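Side-chain contacts in putative phosphosugar isomerases (Salmonella typhimurium LT2, PDB 3FKJ), which probably binds phosphorylated sugars and isomerises them, as a two-subunit member of the SIS (sugar isomerase) family: residues K59-L62 / D63-S67; E165-A168 / Q169-Y173. One frame throughout, in Å; residues are numbered along the deposited sequence.

Contact 1: K59-L62 / D63-S67; sequences KYFL and DCEAS
Lys59 and Asp63, one helical turn apart, form a salt bridge in which Lys59 NZ lies 2.6 Å from Asp63 OD2. Asp63 OD2 receives the ammonium with its syn lone pair, on the side of the other carboxylate oxygen. Lysine suits this place because its long chain can fold back: it leaves with CG anti to the backbone N (chi1 -178°) and bends at chi2 and chi4, which brings NZ round to the shorter aspartate.

Two aromatic rings each receive the residue four positions on over one face. Cys64 SG sits 3.7 Å from the centroid of the Tyr60 ring, displaced toward the rim and nearest Tyr60 CZ, a sulfur-aromatic contact in which a polarisable atom sits over the ring face. The phenol oxygen beyond it is hydrogen-bonded to Glu310. In the same way Glu65 CG makes a CH-pi contact, 4.1 Å from the centroid of the Phe61 ring. Its aliphatic part thus packs on the ring, while Glu65 OE2 is hydrogen-bonded to Tyr311 of the same chain and OE1 forms a salt bridge with Lys85 of the second subunit. Leu62 CD2 approaches Ala66 CB more loosely, at 4.2 Å.

Beneath the side chains run i to i+4 backbone bonds, from Asp63 N to Lys59 O (2.9 Å) through to Ala66 N to Leu62 O (2.9 Å). Ala66, the first residue to leave helical geometry, is buried with its methyl facing the Leu62 carbonyl, so a small residue suits the place. This is the C-terminal end of an α-helix in the β-α-β crossover between parallel strands 42-47 and 70-75 of the SIS domain.

Contact 2: E165-A168 / Q169-Y173; sequences EILA and QTEGY
The carbonyl oxygen of Leu167 is approached by three backbone N-H groups as the helix ends. Glu171 N makes the sound bond, 2.8 Å from Leu167 O and fairly straight at 162°; Thr170 N and Gly172 N add weak ones. Thr170 also turns its side chain back on the helix: with chi1 64°, OG1 stands between its own N and carbonyl carbon and donates to Ile166 O at 2.6 Å. A hydroxyl carried directly on CB is near enough to the backbone to supplement the weak bond from its own N-H to that same oxygen.

Among the side chains, Gln169 NE2 donates to Glu165 OE1 (2.7 Å), which lies in the plane of the amide but is met on its anti side. The carboxylate and amide planes are 68° apart. Glutamine suits the place because its amide can serve several partners: NE2 also reaches Arg28 O and Gln169 OE1 bonds to Ser32 OG, both on helix 22-35, while Glu165 OE2 is taken by Tyr176.

The backbone bonds mark the last turn of helix 155-170; just beyond it Gly172, with positive phi, a conformation glycine adopts easily, lets the chain change direction. Its N bonds weakly to Ala168 O. The chain then brings Tyr173 back over the helix: Leu167 CD2 meets the tyrosine ring obliquely, 3.5 Å from Tyr173 CD1, and Ala168 CB lies 4.4 Å from Tyr173 CB. Leu167 CD1 rests against Glu171 OE2 at 3.9 Å, and Glu171 OE1 bonds to Lys68 N.

How the contacts relate
The two contacts lie at the C-terminal ends of two helices, 56-65 and 155-170, with centres about 11 Å apart and on the same side of the chain's centre. Contact 1 comes first along the sequence, and roughly a hundred residues, including strands of the parallel five-stranded sheet, separate it from contact 2. In space they touch directly: Ser67 N lies 2.8 Å from Glu171 OE2, probably a hydrogen bond, and Phe61 CE2 packs 3.4 Å from Leu167 CD2. The ring of Phe61 also meets that of Tyr173 edge to face. The later helix is thereby joined to the crossover helix of the SIS domain, whose end also reaches the second subunit.

Contact 1: K59-L62 / D63-S67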
ATOM      1  N   LYS A  59       5.145   2.707  10.900  1.00 31.65           N
ATOM      2  CA  LYS A  59       5.049   3.493   9.669  1.00 30.11           C
ATOM      3  C   LYS A  59       4.018   4.605   9.853  1.00 30.29           C
ATOM      4  O   LYS A  59       4.317   5.796   9.639  1.00 28.69           O
ATOM      5  CB  LYS A  59       4.696   2.596   8.459  1.00 31.70           C
ATOM      6  CG  LYS A  59       4.617   3.331   7.093  1.00 36.72           C
ATOM      7  CD  LYS A  59       3.398   2.958   6.288  1.00 48.68           C
ATOM      8  CE  LYS A  59       3.422   3.493   4.843  1.00 56.55           C
ATOM      9  NZ  LYS A  59       3.669   4.963   4.649  1.00 48.81           N
ATOM     10  N   TYR A  60       2.824   4.229  10.302  1.00 31.90           N
ATOM     11  CA  TYR A  60       1.727   5.183  10.485  1.00 32.20           C
ATOM     12  C   TYR A  60       2.074   6.281  11.513  1.00 32.32           C
ATOM     13  O   TYR A  60       1.816   7.477  11.279  1.00 33.45           O
ATOM     14  CB  TYR A  60       0.399   4.439  10.817  1.00 30.55           C
ATOM     15  CG  TYR A  60      -0.792   5.362  11.011  1.00 29.84           C
ATOM     16  CD1 TYR A  60      -1.364   6.022   9.929  1.00 30.40           C
ATOM     17  CD2 TYR A  60      -1.317   5.613  12.268  1.00 29.52           C
ATOM     18  CE1 TYR A  60      -2.422   6.896  10.082  1.00 32.40           C
ATOM     19  CE2 TYR A  60      -2.406   6.525  12.435  1.00 27.84           C
ATOM     20  CZ  TYR A  60      -2.958   7.125  11.333  1.00 31.57           C
ATOM     21  OH  TYR A  60      -4.020   8.000  11.467  1.00 37.57           O
ATOM     22  N   PHE A  61       2.672   5.887  12.633  1.00 32.76           N
ATOM     23  CA  PHE A  61       3.096   6.845  13.652  1.00 32.79           C
ATOM     24  C   PHE A  61       4.058   7.903  13.097  1.00 31.96           C
ATOM     25  O   PHE A  61       3.896   9.123  13.321  1.00 30.65           O
ATOM     26  CB  PHE A  61       3.743   6.098  14.843  1.00 33.94           C
ATOM     27  CG  PHE A  61       4.268   6.997  15.933  1.00 32.30           C
ATOM     28  CD1 PHE A  61       3.419   7.504  16.902  1.00 34.05           C
ATOM     29  CD2 PHE A  61       5.619   7.307  16.005  1.00 34.89           C
ATOM     30  CE1 PHE A  61       3.899   8.327  17.923  1.00 33.03           C
ATOM     31  CE2 PHE A  61       6.128   8.125  17.034  1.00 30.04           C
ATOM     32  CZ  PHE A  61       5.262   8.639  17.995  1.00 29.58           C
ATOM     33  N   LEU A  62       5.048   7.448  12.344  1.00 33.55           N
ATOM     34  CA  LEU A  62       6.039   8.362  11.798  1.00 33.47           C
ATOM     35  C   LEU A  62       5.426   9.212  10.716  1.00 31.89           C
ATOM     36  O   LEU A  62       5.688  10.392  10.660  1.00 31.91           O
ATOM     37  CB  LEU A  62       7.272   7.611  11.281  1.00 33.55           C
ATOM     38  CG  LEU A  62       8.085   6.848  12.342  1.00 31.94           C
ATOM     39  CD1 LEU A  62       9.149   5.930  11.615  1.00 28.36           C
ATOM     40  CD2 LEU A  62       8.778   7.825  13.318  1.00 24.87           C
ATOM     41  N   ASP A  63       4.621   8.631   9.844  1.00 31.91           N
ATOM     42  CA  ASP A  63       3.968   9.416   8.800  1.00 31.78           C
ATOM     43  C   ASP A  63       3.135  10.538   9.410  1.00 31.08           C
ATOM     44  O   ASP A  63       3.066  11.617   8.859  1.00 30.79           O
ATOM     45  CB  ASP A  63       3.056   8.549   7.927  1.00 29.09           C
ATOM     46  CG  ASP A  63       3.827   7.645   7.011  1.00 35.49           C
ATOM     47  OD1 ASP A  63       5.057   7.809   6.839  1.00 34.99           O
ATOM     48  OD2 ASP A  63       3.179   6.770   6.432  1.00 39.13           O
ATOM     49  N   CYS A  64       2.507  10.264  10.546  1.00 30.79           N
ATOM     50  CA  CYS A  64       1.738  11.270  11.255  1.00 32.36           C
ATOM     51  C   CYS A  64       2.578  12.284  12.019  1.00 32.34           C
ATOM     52  O   CYS A  64       2.257  13.449  12.021  1.00 33.82           O
ATOM     53  CB  CYS A  64       0.804  10.595  12.236  1.00 31.69           C
ATOM     54  SG  CYS A  64      -0.558   9.715  11.458  1.00 33.00           S
ATOM     55  N   GLU A  65       3.628  11.820  12.686  1.00 33.13           N
ATOM     56  CA  GLU A  65       4.301  12.579  13.733  1.00 32.00           C
ATOM     57  C   GLU A  65       5.684  13.146  13.368  1.00 32.03           C
ATOM     58  O   GLU A  65       6.008  14.219  13.835  1.00 33.65           O
ATOM     59  CB  GLU A  65       4.443  11.721  14.984  1.00 33.04           C
ATOM     60  CG  GLU A  65       3.141  11.332  15.674  1.00 33.17           C
ATOM     61  CD  GLU A  65       2.373  12.514  16.265  1.00 35.25           C
ATOM     62  OE1 GLU A  65       2.936  13.577  16.648  1.00 34.85           O
ATOM     63  OE2 GLU A  65       1.173  12.368  16.347  1.00 34.49           O
ATOM     64  N   ALA A  66       6.469  12.451  12.540  1.00 33.25           N
ATOM     65  CA  ALA A  66       7.809  12.899  12.111  1.00 32.40           C
ATOM     66  C   ALA A  66       7.763  13.920  10.978  1.00 34.87           C
ATOM     67  O   ALA A  66       7.220  13.631   9.932  1.00 35.53           O
ATOM     68  CB  ALA A  66       8.650  11.701  11.658  1.00 31.33           C
ATOM     69  N   SER A  67       8.384  15.090  11.187  1.00 34.50           N
ATOM     70  CA  SER A  67       8.496  16.155  10.190  1.00 34.13           C
ATOM     71  C   SER A  67       9.746  16.128   9.325  1.00 32.87           C
ATOM     72  O   SER A  67       9.756  16.695   8.220  1.00 33.73           O
ATOM     73  CB  SER A  67       8.424  17.535  10.879  1.00 34.93           C
ATOM     74  OG  SER A  67       7.198  17.650  11.560  1.00 45.98           O
TER

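Contact 2: E165-A168 / Q169-Y173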
ATOM      1  N   GLU A 165      11.094   5.723  19.407  1.00 32.71           N
ATOM      2  CA  GLU A 165      12.485   6.068  19.700  1.00 31.32           C
ATOM      3  C   GLU A 165      13.203   6.827  18.606  1.00 31.46           C
ATOM      4  O   GLU A 165      13.955   7.759  18.897  1.00 32.17           O
ATOM      5  CB  GLU A 165      13.273   4.811  20.091  1.00 31.13           C
ATOM      6  CG  GLU A 165      12.847   4.248  21.435  1.00 30.99           C
ATOM      7  CD  GLU A 165      13.117   5.205  22.594  1.00 39.95           C
ATOM      8  OE1 GLU A 165      14.079   6.020  22.543  1.00 36.51           O
ATOM      9  OE2 GLU A 165      12.362   5.126  23.575  1.00 38.51           O
ATOM     10  N   ILE A 166      12.932   6.483  17.349  1.00 34.04           N
ATOM     11  CA  ILE A 166      13.488   7.248  16.229  1.00 31.74           C
ATOM     12  C   ILE A 166      13.020   8.700  16.296  1.00 31.71           C
ATOM     13  O   ILE A 166      13.813   9.601  16.158  1.00 30.42           O
ATOM     14  CB  ILE A 166      13.217   6.604  14.862  1.00 33.17           C
ATOM     15  CG1 ILE A 166      13.967   5.262  14.765  1.00 30.91           C
ATOM     16  CG2 ILE A 166      13.646   7.572  13.722  1.00 30.78           C
ATOM     17  CD1 ILE A 166      13.443   4.321  13.666  1.00 26.04           C
ATOM     18  N   LEU A 167      11.736   8.906  16.552  1.00 32.56           N
ATOM     19  CA  LEU A 167      11.161  10.213  16.584  1.00 31.22           C
ATOM     20  C   LEU A 167      11.658  10.954  17.781  1.00 31.99           C
ATOM     21  O   LEU A 167      12.092  12.091  17.661  1.00 33.53           O
ATOM     22  CB  LEU A 167       9.609  10.149  16.626  1.00 30.59           C
ATOM     23  CG  LEU A 167       8.856  11.497  16.760  1.00 31.05           C
ATOM     24  CD1 LEU A 167       8.911  12.354  15.523  1.00 27.70           C
ATOM     25  CD2 LEU A 167       7.403  11.276  17.226  1.00 32.42           C
ATOM     26  N   ALA A 168      11.570  10.332  18.951  1.00 34.39           N
ATOM     27  CA  ALA A 168      11.954  10.987  20.183  1.00 33.53           C
ATOM     28  C   ALA A 168      13.425  11.418  20.159  1.00 34.16           C
ATOM     29  O   ALA A 168      13.741  12.510  20.617  1.00 32.41           O
ATOM     30  CB  ALA A 168      11.686  10.065  21.445  1.00 33.38           C
ATOM     31  N   GLN A 169      14.318  10.570  19.649  1.00 31.94           N
ATOM     32  CA  GLN A 169      15.759  10.849  19.757  1.00 32.91           C
ATOM     33  C   GLN A 169      16.285  11.712  18.594  1.00 33.17           C
ATOM     34  O   GLN A 169      17.445  12.087  18.585  1.00 33.07           O
ATOM     35  CB  GLN A 169      16.553   9.535  19.849  1.00 31.62           C
ATOM     36  CG  GLN A 169      16.339   8.762  21.156  1.00 35.02           C
ATOM     37  CD  GLN A 169      17.177   7.510  21.252  1.00 33.32           C
ATOM     38  OE1 GLN A 169      18.367   7.521  20.945  1.00 36.13           O
ATOM     39  NE2 GLN A 169      16.564   6.421  21.684  1.00 28.00           N
ATOM     40  N   THR A 170      15.424  11.989  17.603  1.00 34.60           N
ATOM     41  CA  THR A 170      15.778  12.876  16.493  1.00 35.33           C
ATOM     42  C   THR A 170      14.996  14.200  16.487  1.00 36.17           C
ATOM     43  O   THR A 170      15.537  15.233  16.144  1.00 38.97           O
ATOM     44  CB  THR A 170      15.605  12.165  15.116  1.00 33.97           C
ATOM     45  OG1 THR A 170      14.227  11.834  14.885  1.00 30.99           O
ATOM     46  CG2 THR A 170      16.450  10.901  15.051  1.00 30.84           C
ATOM     47  N   GLU A 171      13.725  14.177  16.832  1.00 36.60           N
ATOM     48  CA  GLU A 171      12.913  15.390  16.786  1.00 37.07           C
ATOM     49  C   GLU A 171      12.318  15.763  18.137  1.00 36.02           C
ATOM     50  O   GLU A 171      11.809  16.860  18.317  1.00 36.37           O
ATOM     51  CB  GLU A 171      11.779  15.224  15.761  1.00 38.01           C
ATOM     52  CG  GLU A 171      12.248  15.001  14.353  1.00 37.77           C
ATOM     53  CD  GLU A 171      11.118  14.837  13.323  1.00 42.82           C
ATOM     54  OE1 GLU A 171      11.358  14.136  12.304  1.00 33.82           O
ATOM     55  OE2 GLU A 171      10.024  15.435  13.482  1.00 37.30           O
ATOM     56  N   GLY A 172      12.358  14.842  19.071  1.00 36.18           N
ATOM     57  CA  GLY A 172      11.612  14.959  20.311  1.00 35.58           C
ATOM     58  C   GLY A 172      10.151  14.586  20.105  1.00 34.33           C
ATOM     59  O   GLY A 172       9.619  14.666  19.006  1.00 31.98           O
ATOM     60  N   TYR A 173       9.501  14.174  21.184  1.00 35.54           N
ATOM     61  CA  TYR A 173       8.108  13.825  21.127  1.00 35.44           C
ATOM     62  C   TYR A 173       7.487  14.115  22.456  1.00 35.42           C
ATOM     63  O   TYR A 173       7.807  13.454  23.436  1.00 36.09           O
ATOM     64  CB  TYR A 173       7.944  12.341  20.789  1.00 35.30           C
ATOM     65  CG  TYR A 173       6.512  11.895  20.705  1.00 31.15           C
ATOM     66  CD1 TYR A 173       5.583  12.595  19.898  1.00 35.32           C
ATOM     67  CD2 TYR A 173       6.078  10.769  21.387  1.00 27.96           C
ATOM     68  CE1 TYR A 173       4.245  12.170  19.791  1.00 35.57           C
ATOM     69  CE2 TYR A 173       4.748  10.329  21.289  1.00 28.34           C
ATOM     70  CZ  TYR A 173       3.837  11.036  20.478  1.00 34.63           C
ATOM     71  OH  TYR A 173       2.538  10.620  20.379  1.00 33.71           O
TER